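Local atomic coordinates of pilin (Streptococcus pyogenes serotype M1, PDB entry 3GLE), a protein that forms the backbone of the bacterial pilus as a head-to-tail stack of subunits needed for adhesion to host cells, aggregation and biofilm formation. Residues A[38-43]-A[65-70]; A[102-107]-A[151-156]. The protein carries 2 engineered substitutions. All blocks are in the same frame, centred on the assembly; numbering follows the deposited sequence.

Interaction 1: A[38-43]-A[65-70]; sequences DFTFKI and MTKVTY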
loop_
_atom_site.group_PDB
_atom_site.type_symbol
_atom_site.label_atom_id
_atom_site.label_comp_id
_atom_site.label_asym_id
_atom_site.label_seq_id
_atom_site.Cartn_x
_atom_site.Cartn_y
_atom_site.Cartn_z
ATOM N N ASP A 38 -4.478 -9.119 2.304
ATOM C CA ASP A 38 -5.901 -9.138 2.594
ATOM C C ASP A 38 -6.347 -8.124 3.656
ATOM O O ASP A 38 -5.536 -7.570 4.399
ATOM C CB ASP A 38 -6.366 -10.555 2.923
ATOM C CG ASP A 38 -5.667 -11.143 4.141
ATOM O OD1 ASP A 38 -5.031 -10.367 4.910
ATOM O OD2 ASP A 38 -5.762 -12.395 4.330
ATOM N N PHE A 39 -7.646 -7.893 3.726
ATOM C CA PHE A 39 -8.221 -7.176 4.850
ATOM C C PHE A 39 -9.343 -8.030 5.401
ATOM O O PHE A 39 -10.143 -8.600 4.628
ATOM C CB PHE A 39 -8.726 -5.802 4.414
ATOM C CG PHE A 39 -7.639 -4.895 3.904
ATOM C CD1 PHE A 39 -6.920 -4.078 4.788
ATOM C CD2 PHE A 39 -7.324 -4.860 2.547
ATOM C CE1 PHE A 39 -5.920 -3.216 4.313
ATOM C CE2 PHE A 39 -6.315 -4.039 2.062
ATOM C CZ PHE A 39 -5.615 -3.201 2.945
ATOM N N THR A 40 -9.387 -8.157 6.723
ATOM C CA THR A 40 -10.409 -8.979 7.372
ATOM C C THR A 40 -11.384 -8.110 8.167
ATOM O O THR A 40 -10.979 -7.143 8.808
ATOM C CB THR A 40 -9.775 -10.106 8.275
ATOM O OG1 THR A 40 -8.919 -9.525 9.260
ATOM C CG2 THR A 40 -8.916 -11.024 7.455
ATOM N N PHE A 41 -12.670 -8.439 8.112
ATOM C CA PHE A 41 -13.685 -7.720 8.867
ATOM C C PHE A 41 -14.389 -8.668 9.804
ATOM O O PHE A 41 -14.749 -9.772 9.418
ATOM C CB PHE A 41 -14.675 -7.026 7.920
ATOM C CG PHE A 41 -13.985 -6.253 6.845
ATOM C CD1 PHE A 41 -13.271 -5.110 7.163
ATOM C CD2 PHE A 41 -13.964 -6.717 5.548
ATOM C CE1 PHE A 41 -12.605 -4.411 6.192
ATOM C CE2 PHE A 41 -13.285 -6.021 4.566
ATOM C CZ PHE A 41 -12.596 -4.873 4.896
ATOM N N LYS A 42 -14.518 -8.234 11.054
ATOM C CA LYS A 42 -15.138 -9.020 12.086
ATOM C C LYS A 42 -16.462 -8.404 12.477
ATOM O O LYS A 42 -16.576 -7.164 12.640
ATOM C CB LYS A 42 -14.229 -9.104 13.318
ATOM C CG LYS A 42 -14.826 -9.958 14.445
ATOM C CD LYS A 42 -13.848 -10.103 15.588
ATOM C CE LYS A 42 -14.521 -10.730 16.786
ATOM N NZ LYS A 42 -13.586 -10.864 17.966
ATOM N N ILE A 43 -17.461 -9.278 12.611
ATOM C CA ILE A 43 -18.714 -8.885 13.213
ATOM C C ILE A 43 -18.934 -9.661 14.522
ATOM O O ILE A 43 -18.756 -10.896 14.593
ATOM C CB ILE A 43 -19.909 -9.003 12.260
ATOM C CG1 ILE A 43 -21.150 -8.391 12.924
ATOM C CG2 ILE A 43 -20.172 -10.452 11.944
ATOM C CD1 ILE A 43 -22.293 -8.051 11.967
ATOM N N MET A 65 -16.301 -13.683 10.366
ATOM C CA MET A 65 -15.258 -12.966 9.621
ATOM C C MET A 65 -15.544 -13.046 8.130
ATOM O O MET A 65 -15.998 -14.081 7.625
ATOM C CB MET A 65 -13.855 -13.565 9.847
ATOM C CG MET A 65 -13.469 -13.739 11.319
ATOM S SD MET A 65 -13.094 -12.183 12.155
ATOM C CE MET A 65 -11.344 -11.977 11.744
ATOM N N THR A 66 -15.261 -11.958 7.425
ATOM C CA THR A 66 -15.246 -12.003 5.978
ATOM C C THR A 66 -14.107 -11.125 5.467
ATOM O O THR A 66 -13.662 -10.194 6.166
ATOM C CB THR A 66 -16.632 -11.616 5.384
ATOM O OG1 THR A 66 -16.692 -12.000 4.005
ATOM C CG2 THR A 66 -16.892 -10.117 5.503
ATOM N N LYS A 67 -13.617 -11.390 4.262
ATOM C CA LYS A 67 -12.439 -10.662 3.839
ATOM C C LYS A 67 -12.367 -10.368 2.368
ATOM O O LYS A 67 -13.059 -10.995 1.564
ATOM C CB LYS A 67 -11.175 -11.389 4.317
ATOM C CG LYS A 67 -10.712 -12.517 3.455
ATOM C CD LYS A 67 -9.466 -13.172 4.092
ATOM C CE LYS A 67 -8.558 -13.790 3.037
ATOM N NZ LYS A 67 -7.236 -14.184 3.585
ATOM N N VAL A 68 -11.534 -9.392 2.037
ATOM C CA VAL A 68 -11.249 -9.065 0.669
ATOM C C VAL A 68 -9.724 -9.161 0.451
ATOM O O VAL A 68 -8.941 -8.927 1.374
ATOM C CB VAL A 68 -11.717 -7.631 0.321
ATOM C CG1 VAL A 68 -13.242 -7.518 0.421
ATOM C CG2 VAL A 68 -11.014 -6.593 1.227
ATOM N N THR A 69 -9.323 -9.479 -0.776
ATOM C CA THR A 69 -7.923 -9.702 -1.087
ATOM C C THR A 69 -7.481 -8.874 -2.292
ATOM O O THR A 69 -8.150 -8.856 -3.321
ATOM C CB THR A 69 -7.684 -11.197 -1.363
ATOM O OG1 THR A 69 -8.164 -11.951 -0.233
ATOM C CG2 THR A 69 -6.191 -11.467 -1.615
ATOM N N TYR A 70 -6.376 -8.160 -2.141
ATOM C CA TYR A 70 -5.770 -7.438 -3.257
ATOM C C TYR A 70 -4.553 -8.219 -3.741
ATOM O O TYR A 70 -3.865 -8.843 -2.923
ATOM C CB TYR A 70 -5.348 -6.034 -2.831
ATOM C CG TYR A 70 -6.514 -5.114 -2.558
ATOM C CD1 TYR A 70 -6.982 -4.240 -3.547
ATOM C CD2 TYR A 70 -7.174 -5.135 -1.323
ATOM C CE1 TYR A 70 -8.099 -3.392 -3.301
ATOM C CE2 TYR A 70 -8.278 -4.293 -1.069
ATOM C CZ TYR A 70 -8.739 -3.429 -2.062
ATOM O OH TYR A 70 -9.826 -2.589 -1.802
#
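Asp38 and Lys67 both hold CG between the backbone N and the carbonyl carbon (chi1 61° and 83°), and these torsions bring the carboxylate and the ammonium group together on the face of the sheet that also bears Thr40, Lys42, Met65 and Thr69. The extended lysine chain passes the CG2 methyl of Thr40 and delivers Lys67 NZ to Asp38 OD2 in a salt bridge; the modelled separation of 2.4 Å is very short, so its exact length is doubtful. Asp38 OD1 has a second cationic partner in Lys106, and the Thr40 hydroxyl bonds to the Glu105 carbonyl. Farther along this face Met65, bent at chi2 and chi3, lays its SD against Lys42 CB at 3.5 Å.

The frame is an antiparallel ladder whose hydrogen-bonded pairs are Phe39 with Val68 and Phe41 with Thr66. Each pair is closed by two bonds, for example Phe39 N to Val68 O at 2.9 Å and Phe41 N to Thr66 O at 2.8 Å. Between them, Thr40 and Lys67 form a non-hydrogen-bonded pair.

The opposite face carries the buried Phe39, Phe41 and Val68, with Thr66 beside them. Val68 CG2 lies 4.0 Å from Phe39 CB, at the root of that side chain, and 4.1 Å from Phe41 CE2, on the ring rim. Phe39 CE2 meets Tyr70 CD2 at 3.7 Å, rim to rim with the ring planes 87° apart, so neither ring covers the other's face.

The ladder belongs to one sheet of the isopeptide-containing domain, where strand 96-105 pairs with the far edge of strand 37-45. Its aromatic face lies against strand 18-27 of the other sheet: Val21 touches Phe41, and Lys23, the lysine of the natural internal cross-link, makes a cation-pi contact with Phe39. Strand 80-86 meets Thr66 and Tyr70, whose hydroxyl bonds to the Asn79 carbonyl.

Interaction 2: A[102-107]-A[151-156]; sequences VTEEKI and IQFKAS. Engineered in segment 151-156: Ala155 (natural residue Asn).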
loop_
_atom_site.group_PDB
_atom_site.type_symbol
_atom_site.label_atom_id
_atom_site.label_comp_id
_atom_site.label_asym_id
_atom_site.label_seq_id
_atom_site.Cartn_x
_atom_site.Cartn_y
_atom_site.Cartn_z
ATOM N N VAL A 102 -18.959 -3.936 13.855
ATOM C CA VAL A 102 -18.158 -4.400 12.742
ATOM C C VAL A 102 -16.858 -3.599 12.763
ATOM O O VAL A 102 -16.884 -2.361 12.852
ATOM C CB VAL A 102 -18.913 -4.249 11.399
ATOM C CG1 VAL A 102 -17.999 -4.562 10.183
ATOM C CG2 VAL A 102 -20.160 -5.139 11.402
ATOM N N THR A 103 -15.737 -4.314 12.720
ATOM C CA THR A 103 -14.406 -3.719 12.707
ATOM C C THR A 103 -13.545 -4.378 11.620
ATOM O O THR A 103 -13.870 -5.456 11.120
ATOM C CB THR A 103 -13.686 -3.906 14.056
ATOM O OG1 THR A 103 -13.852 -5.271 14.498
ATOM C CG2 THR A 103 -14.257 -2.951 15.126
ATOM N N GLU A 104 -12.457 -3.712 11.257
ATOM C CA GLU A 104 -11.432 -4.298 10.416
ATOM C C GLU A 104 -10.262 -4.795 11.300
ATOM O O GLU A 104 -9.790 -4.081 12.185
ATOM C CB GLU A 104 -10.943 -3.265 9.389
ATOM C CG GLU A 104 -9.844 -3.793 8.480
ATOM C CD GLU A 104 -9.238 -2.732 7.588
ATOM O OE1 GLU A 104 -9.899 -2.296 6.605
ATOM O OE2 GLU A 104 -8.077 -2.353 7.863
ATOM N N GLU A 105 -9.795 -6.014 11.057
ATOM C CA GLU A 105 -8.689 -6.557 11.836
ATOM C C GLU A 105 -7.472 -6.802 10.970
ATOM O O GLU A 105 -7.583 -7.391 9.897
ATOM C CB GLU A 105 -9.085 -7.877 12.488
ATOM C CG GLU A 105 -9.892 -7.744 13.757
ATOM C CD GLU A 105 -9.687 -8.921 14.699
ATOM O OE1 GLU A 105 -10.521 -9.081 15.626
ATOM O OE2 GLU A 105 -8.694 -9.678 14.517
ATOM N N LYS A 106 -6.302 -6.384 11.437
ATOM C CA LYS A 106 -5.075 -6.762 10.744
ATOM C C LYS A 106 -3.913 -7.043 11.698
ATOM O O LYS A 106 -3.369 -6.124 12.320
ATOM C CB LYS A 106 -4.692 -5.718 9.690
ATOM C CG LYS A 106 -3.543 -6.156 8.765
ATOM C CD LYS A 106 -3.872 -7.451 8.042
ATOM C CE LYS A 106 -2.837 -7.759 6.977
ATOM N NZ LYS A 106 -3.120 -9.057 6.296
ATOM N N ILE A 107 -3.538 -8.315 11.804
ATOM C CA ILE A 107 -2.446 -8.732 12.686
ATOM C C ILE A 107 -1.137 -7.988 12.338
ATOM O O ILE A 107 -0.731 -7.073 13.063
ATOM C CB ILE A 107 -2.248 -10.267 12.657
ATOM C CG1 ILE A 107 -3.567 -11.004 12.979
ATOM C CG2 ILE A 107 -1.112 -10.692 13.592
ATOM C CD1 ILE A 107 -3.799 -11.335 14.461
ATOM N N ILE A 151 -21.379 0.123 5.069
ATOM C CA ILE A 151 -20.181 -0.263 5.773
ATOM C C ILE A 151 -18.989 -0.218 4.811
ATOM O O ILE A 151 -18.836 -1.080 3.935
ATOM C CB ILE A 151 -20.317 -1.615 6.418
ATOM C CG1 ILE A 151 -21.594 -1.631 7.253
ATOM C CG2 ILE A 151 -19.085 -1.903 7.269
ATOM C CD1 ILE A 151 -21.780 -2.863 7.950
ATOM N N GLN A 152 -18.177 0.824 4.989
ATOM C CA GLN A 152 -17.005 1.061 4.164
ATOM C C GLN A 152 -15.775 1.273 5.050
ATOM O O GLN A 152 -15.831 2.003 6.053
ATOM C CB GLN A 152 -17.225 2.286 3.267
ATOM C CG GLN A 152 -18.179 2.066 2.100
ATOM C CD GLN A 152 -18.626 3.369 1.429
ATOM O OE1 GLN A 152 -18.520 4.459 2.007
ATOM N NE2 GLN A 152 -19.144 3.253 0.211
ATOM N N PHE A 153 -14.681 0.619 4.686
ATOM C CA PHE A 153 -13.389 0.818 5.328
ATOM C C PHE A 153 -12.470 1.358 4.254
ATOM O O PHE A 153 -12.528 0.915 3.121
ATOM C CB PHE A 153 -12.848 -0.471 5.931
ATOM C CG PHE A 153 -13.629 -0.940 7.111
ATOM C CD1 PHE A 153 -13.381 -0.420 8.384
ATOM C CD2 PHE A 153 -14.660 -1.861 6.954
ATOM C CE1 PHE A 153 -14.113 -0.842 9.471
ATOM C CE2 PHE A 153 -15.393 -2.290 8.060
ATOM C CZ PHE A 153 -15.124 -1.772 9.318
ATOM N N LYS A 154 -11.688 2.366 4.607
ATOM C CA LYS A 154 -10.759 2.995 3.677
ATOM C C LYS A 154 -9.346 2.874 4.240
ATOM O O LYS A 154 -9.125 3.127 5.430
ATOM C CB LYS A 154 -11.108 4.471 3.512
ATOM C CG LYS A 154 -10.320 5.177 2.394
ATOM C CD LYS A 154 -10.891 6.558 2.135
ATOM C CE LYS A 154 -10.501 7.560 3.229
ATOM N NZ LYS A 154 -11.072 8.911 2.922
ATOM N N ALA A 155 -8.404 2.449 3.407
ATOM C CA ALA A 155 -6.988 2.467 3.780
ATOM C C ALA A 155 -6.233 3.356 2.790
ATOM O O ALA A 155 -6.553 3.351 1.599
ATOM C CB ALA A 155 -6.439 1.066 3.732
ATOM N N SER A 156 -5.254 4.131 3.261
ATOM C CA SER A 156 -4.353 4.821 2.322
ATOM C C SER A 156 -3.176 3.913 1.977
ATOM O O SER A 156 -2.676 3.177 2.822
ATOM C CB SER A 156 -3.906 6.193 2.826
ATOM O OG SER A 156 -3.585 6.127 4.207
#
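Glu104 lays its CB over one face of the Phe153 ring in a CH-pi contact, 4.1 Å from the centroid, close to the ring normal and displaced toward the rim. With CG anti to the backbone N (chi1 179°) and the chain extended, the glutamate and phenylalanine side chains run antiparallel alongside each other. The carboxylate thus arrives beside the root of the ring, with Glu104 OE1 3.5 Å from Phe153 CB. The carboxylate plane is turned 47° from the ring plane, so the two flat groups are not stacked.

Apolar contacts complete the grip. Val102 CG1 reaches Phe153 CE2 at 4.1 Å and Ile151 CG2 at the same 4.1 Å, one methyl thereby serving two side chains of the facing strand. The far rim of the ring also meets main chain: Phe153 CZ lies 3.8 Å from Thr103 C, and Val102 O approaches the ring edge near its plane, 4.0 Å from CZ.

Polar interactions tie the glutamate to a third strand, since Glu104 OE1 forms a salt bridge with Lys23. Glu104 is the residue that autocatalyses the isopeptide bond between Lys23 and the asparagine natural at position 155. Here that position is the engineered Ala155, the bond is missing, and the alanine side chain touches Lys23.

Segments 102-105 and 151-156 run roughly parallel, 27° apart and 8.7 Å at closest approach, as facing members of a beta-sandwich. Strand 96-105 lies between strands 37-45 and 119-129; from strand 119-129, Tyr120 meets the Phe153 ring edge-to-face and Val122 touches Val102. Strand 151-169 pairs with strand 18-27, placing Val21 against Phe153.

The centres of the two interactions lie about 8 Å apart in the N-terminal isopeptide-containing domain. They come in series along the chain, 38-43 with 65-70 closing before 102-107 with 151-156 opens. Interaction 1 pairs neighbours within one sheet, whereas interaction 2 spans the core from that sheet to the one holding strand 151-169. Strands 37-45 and 96-105 are adjacent and join them, with Thr40 O to Glu105 N at 2.8 Å a probable hydrogen bond, and in the core Phe41 CE1 packs on Phe153 CD2 at 3.4 Å. Phe39 and Phe41 of interaction 1 and Phe153 of interaction 2 all pack on Glu104, at the site where the natural protein forms its internal cross-link.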